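Local structure of alkyltransferase-like protein 1 (Schizosaccharomyces pombe, 3GVA) at residues A[50-53]-A[54-58]; A[21-24]-A[25-29]; A[8-11]-A[12-16]. The protein recognises O6-alkylguanine lesions in DNA, bends the duplex and flips the damaged base into a hydrophobic pocket, presenting the lesion to nucleotide excision repair. All coordinates share one frame; numbering follows the deposited sequence.

Interaction 1. Residues A[50-53]-A[54-58]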
loop_
_atom_site.group_PDB
_atom_site.type_symbol
_atom_site.label_atom_id
_atom_site.label_comp_id
_atom_site.label_asym_id
_atom_site.label_seq_id
_atom_site.Cartn_x
_atom_site.Cartn_y
_atom_site.Cartn_z
ATOM N N PRO A 50 -13.756 -2.578 0.156
ATOM C CA PRO A 50 -13.391 -1.650 -0.916
ATOM C C PRO A 50 -13.772 -0.193 -0.673
ATOM O O PRO A 50 -13.187 0.706 -1.268
ATOM C CB PRO A 50 -14.083 -2.246 -2.147
ATOM C CG PRO A 50 -15.244 -2.994 -1.562
ATOM C CD PRO A 50 -14.627 -3.649 -0.358
ATOM N N GLU A 51 -14.746 0.038 0.206
ATOM C CA GLU A 51 -15.189 1.397 0.516
ATOM C C GLU A 51 -14.648 1.930 1.843
ATOM O O GLU A 51 -15.087 2.970 2.327
ATOM C CB GLU A 51 -16.720 1.465 0.515
ATOM C CG GLU A 51 -17.314 1.409 -0.881
ATOM C CD GLU A 51 -16.813 2.547 -1.750
ATOM O OE1 GLU A 51 -17.102 3.719 -1.420
ATOM O OE2 GLU A 51 -16.124 2.274 -2.754
ATOM N N THR A 52 -13.687 1.217 2.422
ATOM C CA THR A 52 -13.075 1.631 3.685
ATOM C C THR A 52 -12.493 3.039 3.612
ATOM O O THR A 52 -12.193 3.553 2.534
ATOM C CB THR A 52 -11.922 0.693 4.090
ATOM O OG1 THR A 52 -11.368 1.130 5.339
ATOM C CG2 THR A 52 -10.819 0.730 3.037
ATOM N N HIS A 53 -12.315 3.637 4.784
ATOM C CA HIS A 53 -11.750 4.971 4.928
ATOM C C HIS A 53 -10.225 4.855 5.004
ATOM O O HIS A 53 -9.511 5.825 4.771
ATOM C CB HIS A 53 -12.256 5.599 6.223
ATOM C CG HIS A 53 -11.747 4.908 7.452
ATOM N ND1 HIS A 53 -10.616 5.323 8.124
ATOM C CD2 HIS A 53 -12.181 3.799 8.095
ATOM C CE1 HIS A 53 -10.377 4.500 9.130
ATOM N NE2 HIS A 53 -11.313 3.567 9.135
ATOM N N VAL A 54 -9.734 3.668 5.358
ATOM C CA VAL A 54 -8.293 3.449 5.463
ATOM C C VAL A 54 -7.654 3.718 4.100
ATOM O O VAL A 54 -8.111 3.200 3.086
ATOM C CB VAL A 54 -7.983 2.000 5.909
ATOM C CG1 VAL A 54 -6.476 1.780 5.964
ATOM C CG2 VAL A 54 -8.598 1.737 7.280
ATOM N N PRO A 55 -6.591 4.545 4.059
ATOM C CA PRO A 55 -5.918 4.863 2.793
ATOM C C PRO A 55 -5.036 3.738 2.251
ATOM O O PRO A 55 -3.832 3.920 2.050
ATOM C CB PRO A 55 -5.117 6.114 3.135
ATOM C CG PRO A 55 -4.736 5.870 4.563
ATOM C CD PRO A 55 -6.018 5.327 5.173
ATOM N N TRP A 56 -5.655 2.588 1.994
ATOM C CA TRP A 56 -4.957 1.408 1.484
ATOM C C TRP A 56 -4.181 1.647 0.195
ATOM O O TRP A 56 -3.245 0.914 -0.120
ATOM C CB TRP A 56 -5.960 0.273 1.247
ATOM C CG TRP A 56 -7.053 0.661 0.297
ATOM C CD1 TRP A 56 -8.230 1.283 0.609
ATOM C CD2 TRP A 56 -7.030 0.538 -1.126
ATOM N NE1 TRP A 56 -8.937 1.558 -0.532
ATOM C CE2 TRP A 56 -8.225 1.112 -1.615
ATOM C CE3 TRP A 56 -6.114 0.003 -2.037
ATOM C CZ2 TRP A 56 -8.530 1.167 -2.979
ATOM C CZ3 TRP A 56 -6.414 0.056 -3.396
ATOM C CH2 TRP A 56 -7.613 0.636 -3.852
ATOM N N HIS A 57 -4.563 2.670 -0.558
ATOM C CA HIS A 57 -3.885 2.936 -1.816
ATOM C C HIS A 57 -2.436 3.365 -1.605
ATOM O O HIS A 57 -1.634 3.322 -2.539
ATOM C CB HIS A 57 -4.645 4.001 -2.619
ATOM C CG HIS A 57 -4.722 5.329 -1.936
ATOM N ND1 HIS A 57 -5.493 5.547 -0.816
ATOM C CD2 HIS A 57 -4.079 6.495 -2.182
ATOM C CE1 HIS A 57 -5.321 6.787 -0.398
ATOM N NE2 HIS A 57 -4.465 7.386 -1.208
ATOM N N ARG A 58 -2.097 3.764 -0.379
ATOM C CA ARG A 58 -0.732 4.189 -0.076
ATOM C C ARG A 58 0.192 3.024 0.274
ATOM O O ARG A 58 1.371 3.220 0.553
ATOM C CB ARG A 58 -0.737 5.220 1.058
ATOM C CG ARG A 58 -1.388 6.533 0.639
ATOM C CD ARG A 58 -1.461 7.538 1.765
ATOM N NE ARG A 58 -2.345 8.640 1.394
ATOM C CZ ARG A 58 -3.027 9.380 2.263
ATOM N NH1 ARG A 58 -2.922 9.148 3.564
ATOM N NH2 ARG A 58 -3.853 10.321 1.825
HETATM O O HOH W 1 -11.756 2.624 -0.182
HETATM O O HOH W 2 -9.857 5.057 1.367
#
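T52 meets V54 with its hydroxyl and W56 with its methyl, so the two branches of one short side chain tie a bend of the loop together. Its CB lies 3.9 Å from V54 N. Beyond it, OG1 is anti to the backbone N of T52 (chi1 -179°), which places the hydroxyl at the amide two residues on. V54 N donates to T52 OG1 at 3.0 Å, with an N-H...O angle of 160°. That oxygen also rests against V54 CG2, at 3.4 Å. The other branch, T52 CG2, approaches the indole obliquely and comes to 3.6 Å from W56 CD1. A valine in its place would lack the hydroxyl, and V54 N would probably lose its acceptor within the bend.

V54 uses CG2 a second time. It sits over one face of the H53 imidazole, 3.9 Å from V54 CG2 to the ring centroid and 20° off the normal, a CH-pi contact. Next comes an inverse gamma turn centred on P55, closed by W56 N donating to V54 O at 2.8 Å. A water in the indole plane accepts from W56 NE1 at 3.0 Å. The PWHRV run beginning at P55 matches the PCHRV motif of the alkyltransferases, with tryptophan where those enzymes carry their alkyl-accepting cysteine. The loop is wedged between two helices: V54 packs on Y11 and V14 of helix 3-14, while W56 lies against Q78 and R81 of helix 73-84.

Interaction 2. Residues A[21-24]-A[25-29]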
loop_
_atom_site.group_PDB
_atom_site.type_symbol
_atom_site.label_atom_id
_atom_site.label_comp_id
_atom_site.label_asym_id
_atom_site.label_seq_id
_atom_site.Cartn_x
_atom_site.Cartn_y
_atom_site.Cartn_z
ATOM N N LYS A 21 2.551 10.010 0.141
ATOM C CA LYS A 21 3.614 9.068 0.491
ATOM C C LYS A 21 3.086 7.637 0.436
ATOM O O LYS A 21 1.884 7.422 0.350
ATOM C CB LYS A 21 4.141 9.364 1.897
ATOM C CG LYS A 21 4.833 10.716 2.032
ATOM C CD LYS A 21 6.122 10.750 1.240
ATOM C CE LYS A 21 6.809 12.101 1.348
ATOM N NZ LYS A 21 8.055 12.128 0.527
ATOM N N VAL A 22 3.983 6.656 0.478
ATOM C CA VAL A 22 3.556 5.262 0.435
ATOM C C VAL A 22 4.373 4.406 1.388
ATOM O O VAL A 22 5.379 4.855 1.938
ATOM C CB VAL A 22 3.685 4.655 -1.003
ATOM C CG1 VAL A 22 2.900 5.502 -2.005
ATOM C CG2 VAL A 22 5.154 4.555 -1.421
ATOM N N SER A 23 3.934 3.171 1.592
ATOM C CA SER A 23 4.662 2.253 2.451
ATOM C C SER A 23 4.437 0.838 1.932
ATOM O O SER A 23 3.790 0.650 0.893
ATOM C CB SER A 23 4.197 2.378 3.906
ATOM O OG SER A 23 5.106 1.715 4.771
ATOM N N THR A 24 4.975 -0.151 2.639
ATOM C CA THR A 24 4.836 -1.546 2.222
ATOM C C THR A 24 4.454 -2.439 3.404
ATOM O O THR A 24 4.546 -2.026 4.567
ATOM C CB THR A 24 6.154 -2.079 1.627
ATOM O OG1 THR A 24 7.174 -2.027 2.631
ATOM C CG2 THR A 24 6.591 -1.240 0.442
ATOM N N TYR A 25 4.036 -3.666 3.106
ATOM C CA TYR A 25 3.658 -4.607 4.149
ATOM C C TYR A 25 4.802 -4.779 5.145
ATOM O O TYR A 25 4.592 -4.769 6.361
ATOM C CB TYR A 25 3.311 -5.979 3.557
ATOM C CG TYR A 25 2.124 -5.996 2.617
ATOM C CD1 TYR A 25 1.138 -5.015 2.686
ATOM C CD2 TYR A 25 1.970 -7.018 1.685
ATOM C CE1 TYR A 25 0.025 -5.048 1.845
ATOM C CE2 TYR A 25 0.861 -7.067 0.841
ATOM C CZ TYR A 25 -0.106 -6.077 0.927
ATOM O OH TYR A 25 -1.205 -6.117 0.099
ATOM N N GLY A 26 6.014 -4.933 4.618
ATOM C CA GLY A 26 7.182 -5.120 5.462
ATOM C C GLY A 26 7.477 -3.933 6.353
ATOM O O GLY A 26 7.760 -4.092 7.542
ATOM N N GLU A 27 7.423 -2.739 5.776
ATOM C CA GLU A 27 7.681 -1.517 6.527
ATOM C C GLU A 27 6.656 -1.339 7.639
ATOM O O GLU A 27 7.003 -1.003 8.771
ATOM C CB GLU A 27 7.634 -0.304 5.592
ATOM C CG GLU A 27 8.809 -0.192 4.649
ATOM C CD GLU A 27 10.106 0.098 5.379
ATOM O OE1 GLU A 27 10.985 -0.788 5.415
ATOM O OE2 GLU A 27 10.243 1.211 5.925
ATOM N N ILE A 28 5.389 -1.567 7.317
ATOM C CA ILE A 28 4.329 -1.407 8.307
ATOM C C ILE A 28 4.494 -2.413 9.437
ATOM O O ILE A 28 4.351 -2.064 10.613
ATOM C CB ILE A 28 2.938 -1.576 7.664
ATOM C CG1 ILE A 28 2.685 -0.434 6.673
ATOM C CG2 ILE A 28 1.855 -1.628 8.742
ATOM C CD1 ILE A 28 2.605 0.956 7.303
ATOM N N ALA A 29 4.802 -3.657 9.084
ATOM C CA ALA A 29 4.983 -4.704 10.085
ATOM C C ALA A 29 6.090 -4.327 11.060
ATOM O O ALA A 29 5.956 -4.521 12.261
ATOM C CB ALA A 29 5.303 -6.029 9.409
#
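T24 O accepts from I28 N at 2.9 Å with an N-H...O angle of 168°, the i to i+4 bond that opens helix 25-31, while the chain before T24 is extended. The T24 side chain adds the cap. With chi1 at 62°, OG1 stands between the backbone N and the carbonyl carbon of its own residue and faces the first turn, where E27 N donates to T24 OG1 at 3.2 Å and 162°. T24 is therefore the N-cap. The side chain of E27 crosses that of T24, bringing E27 CG to 3.2 Å from T24 OG1. E27 then bends at chi2 and leads its carboxylate away to a salt bridge with R30.

The helix so started is the first of the helix-turn-helix of this DNA-binding domain, with helix 38-46 as its second. Y25, its first residue, is inferred to be required for phosphate rotation and nucleotide flipping. Its CB points away from residues 21-24, and its side chain packs on V41 and M45 of helix 38-46.

S23 meets the same first turn through its hydroxyl: S23 OG lies 3.3 Å from E27 CB and 3.6 Å from I28 CD1, both contacts with carbon. I28 CG1 also comes to 3.2 Å from T24 O, covering the flank of the carbonyl that I28 N already grips.

Interaction 3. Residues A[8-11]-A[12-16]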
loop_
_atom_site.group_PDB
_atom_site.type_symbol
_atom_site.label_atom_id
_atom_site.label_comp_id
_atom_site.label_asym_id
_atom_site.label_seq_id
_atom_site.Cartn_x
_atom_site.Cartn_y
_atom_site.Cartn_z
ATOM N N THR A 8 -6.610 -4.120 13.268
ATOM C CA THR A 8 -6.880 -2.734 13.637
ATOM C C THR A 8 -5.584 -1.950 13.859
ATOM O O THR A 8 -5.513 -0.754 13.566
ATOM C CB THR A 8 -7.767 -2.658 14.901
ATOM O OG1 THR A 8 -7.064 -3.188 16.030
ATOM C CG2 THR A 8 -9.033 -3.483 14.693
ATOM N N LYS A 9 -4.559 -2.629 14.360
ATOM C CA LYS A 9 -3.258 -2.004 14.606
ATOM C C LYS A 9 -2.600 -1.686 13.260
ATOM O O LYS A 9 -1.887 -0.682 13.106
ATOM C CB LYS A 9 -2.376 -2.961 15.410
ATOM C CG LYS A 9 -1.199 -2.294 16.103
ATOM C CD LYS A 9 -0.371 -3.307 16.885
ATOM C CE LYS A 9 0.652 -2.613 17.775
ATOM N NZ LYS A 9 1.508 -1.649 17.020
ATOM N N VAL A 10 -2.843 -2.560 12.285
ATOM C CA VAL A 10 -2.312 -2.378 10.943
ATOM C C VAL A 10 -3.018 -1.183 10.304
ATOM O O VAL A 10 -2.367 -0.299 9.748
ATOM C CB VAL A 10 -2.547 -3.640 10.076
ATOM C CG1 VAL A 10 -2.302 -3.321 8.608
ATOM C CG2 VAL A 10 -1.608 -4.768 10.533
ATOM N N TYR A 11 -4.351 -1.157 10.389
ATOM C CA TYR A 11 -5.108 -0.053 9.805
ATOM C C TYR A 11 -4.721 1.280 10.420
ATOM O O TYR A 11 -4.632 2.277 9.713
ATOM C CB TYR A 11 -6.620 -0.290 9.936
ATOM C CG TYR A 11 -7.056 -1.615 9.334
ATOM C CD1 TYR A 11 -6.315 -2.215 8.304
ATOM C CD2 TYR A 11 -8.193 -2.275 9.795
ATOM C CE1 TYR A 11 -6.698 -3.441 7.757
ATOM C CE2 TYR A 11 -8.589 -3.496 9.254
ATOM C CZ TYR A 11 -7.834 -4.071 8.237
ATOM O OH TYR A 11 -8.210 -5.281 7.709
ATOM N N ASP A 12 -4.479 1.289 11.731
ATOM C CA ASP A 12 -4.066 2.503 12.424
ATOM C C ASP A 12 -2.765 2.986 11.816
ATOM O O ASP A 12 -2.576 4.177 11.585
ATOM C CB ASP A 12 -3.814 2.248 13.916
ATOM C CG ASP A 12 -5.084 2.159 14.718
ATOM O OD1 ASP A 12 -6.014 2.935 14.429
ATOM O OD2 ASP A 12 -5.148 1.329 15.651
ATOM N N ALA A 13 -1.862 2.048 11.563
ATOM C CA ALA A 13 -0.572 2.391 10.993
ATOM C C ALA A 13 -0.717 2.953 9.583
ATOM O O ALA A 13 -0.063 3.936 9.236
ATOM C CB ALA A 13 0.348 1.162 10.989
ATOM N N VAL A 14 -1.567 2.333 8.772
ATOM C CA VAL A 14 -1.771 2.799 7.404
ATOM C C VAL A 14 -2.378 4.213 7.408
ATOM O O VAL A 14 -2.013 5.065 6.592
ATOM C CB VAL A 14 -2.693 1.828 6.612
ATOM C CG1 VAL A 14 -2.955 2.379 5.217
ATOM C CG2 VAL A 14 -2.035 0.445 6.517
ATOM N N CYS A 15 -3.296 4.460 8.335
ATOM C CA CYS A 15 -3.929 5.775 8.444
ATOM C C CYS A 15 -2.890 6.852 8.742
ATOM O O CYS A 15 -3.158 8.041 8.596
ATOM C CB CYS A 15 -4.989 5.775 9.552
ATOM S SG CYS A 15 -6.502 4.883 9.139
ATOM N N GLU A 16 -1.703 6.435 9.166
ATOM C CA GLU A 16 -0.646 7.392 9.462
ATOM C C GLU A 16 0.255 7.730 8.277
ATOM O O GLU A 16 0.996 8.704 8.338
ATOM C CB GLU A 16 0.200 6.898 10.627
ATOM C CG GLU A 16 -0.513 6.982 11.953
ATOM C CD GLU A 16 0.371 6.553 13.096
ATOM O OE1 GLU A 16 0.694 5.349 13.177
ATOM O OE2 GLU A 16 0.753 7.423 13.908
#
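V10 O accepts from V14 N at 2.9 Å, and the donor lies nearly along the C=O axis, as expected in the alpha-helix 3-14. Three more i to i+4 bonds run beside it, from D12 N to T8 O, from A13 N to K9 O and from C15 N to Y11 O. They are not equivalent. The approach of A13 N to K9 O is from above the carbonyl plane, 36° out of it, and this bond is the longest of the four at 3.1 Å. At the end of the stretch E16 N donates instead to A13 O, three residues back, at 3.0 Å.

The side chains divide by face. On the buried face, V10 and V14 meet one turn apart, with V10 CG1 4.3 Å from V14 CG2, and both pack on M45 of helix 38-46. V10 touches V41 and A44 there as well. A13 is turned to the other neighbour, helix 25-31, where it lies on I28 and Y31. The side chain of Y11 packs on L48 and V54, and its OH is hydrogen-bonded to A44 O, which fastens the helix to helix 38-46 by a polar bond beside the apolar packing. Helix 3-14 thus packs against both helices of the helix-turn-helix, 25-31 through A13 and 38-46 through V10, V14 and the Y11 hydroxyl.

On the exposed side D12 folds back along the preceding turn. Its chi1 of -78° sets CG beside its own backbone N, and this brings the carboxylate up to the same carbonyl that D12 N already uses. The result is a close approach of two acceptors, which is likely to be electrostatically unfavourable: D12 OD2 stands 3.0 Å from T8 O.

In the fold
The three contacts lie within one DNA-binding domain and touch pairwise. The centre of interaction 3 is about 10 Å from that of interaction 2 and about 11 Å from that of interaction 1. A13 CB meets I28 CG2 at 3.9 Å, and V14 CG1 meets V54 CG1 at 3.6 Å. Interactions 1 and 2, with centres about 14 Å apart, are joined by a probable backbone hydrogen bond, S23 N to R58 O at 2.8 Å. Y25, inferred to be required for phosphate rotation and nucleotide flipping, has its side chain about 8 Å from that of W56, about 7 Å from that of V10 and about 7 Å from that of the arginine finger R39.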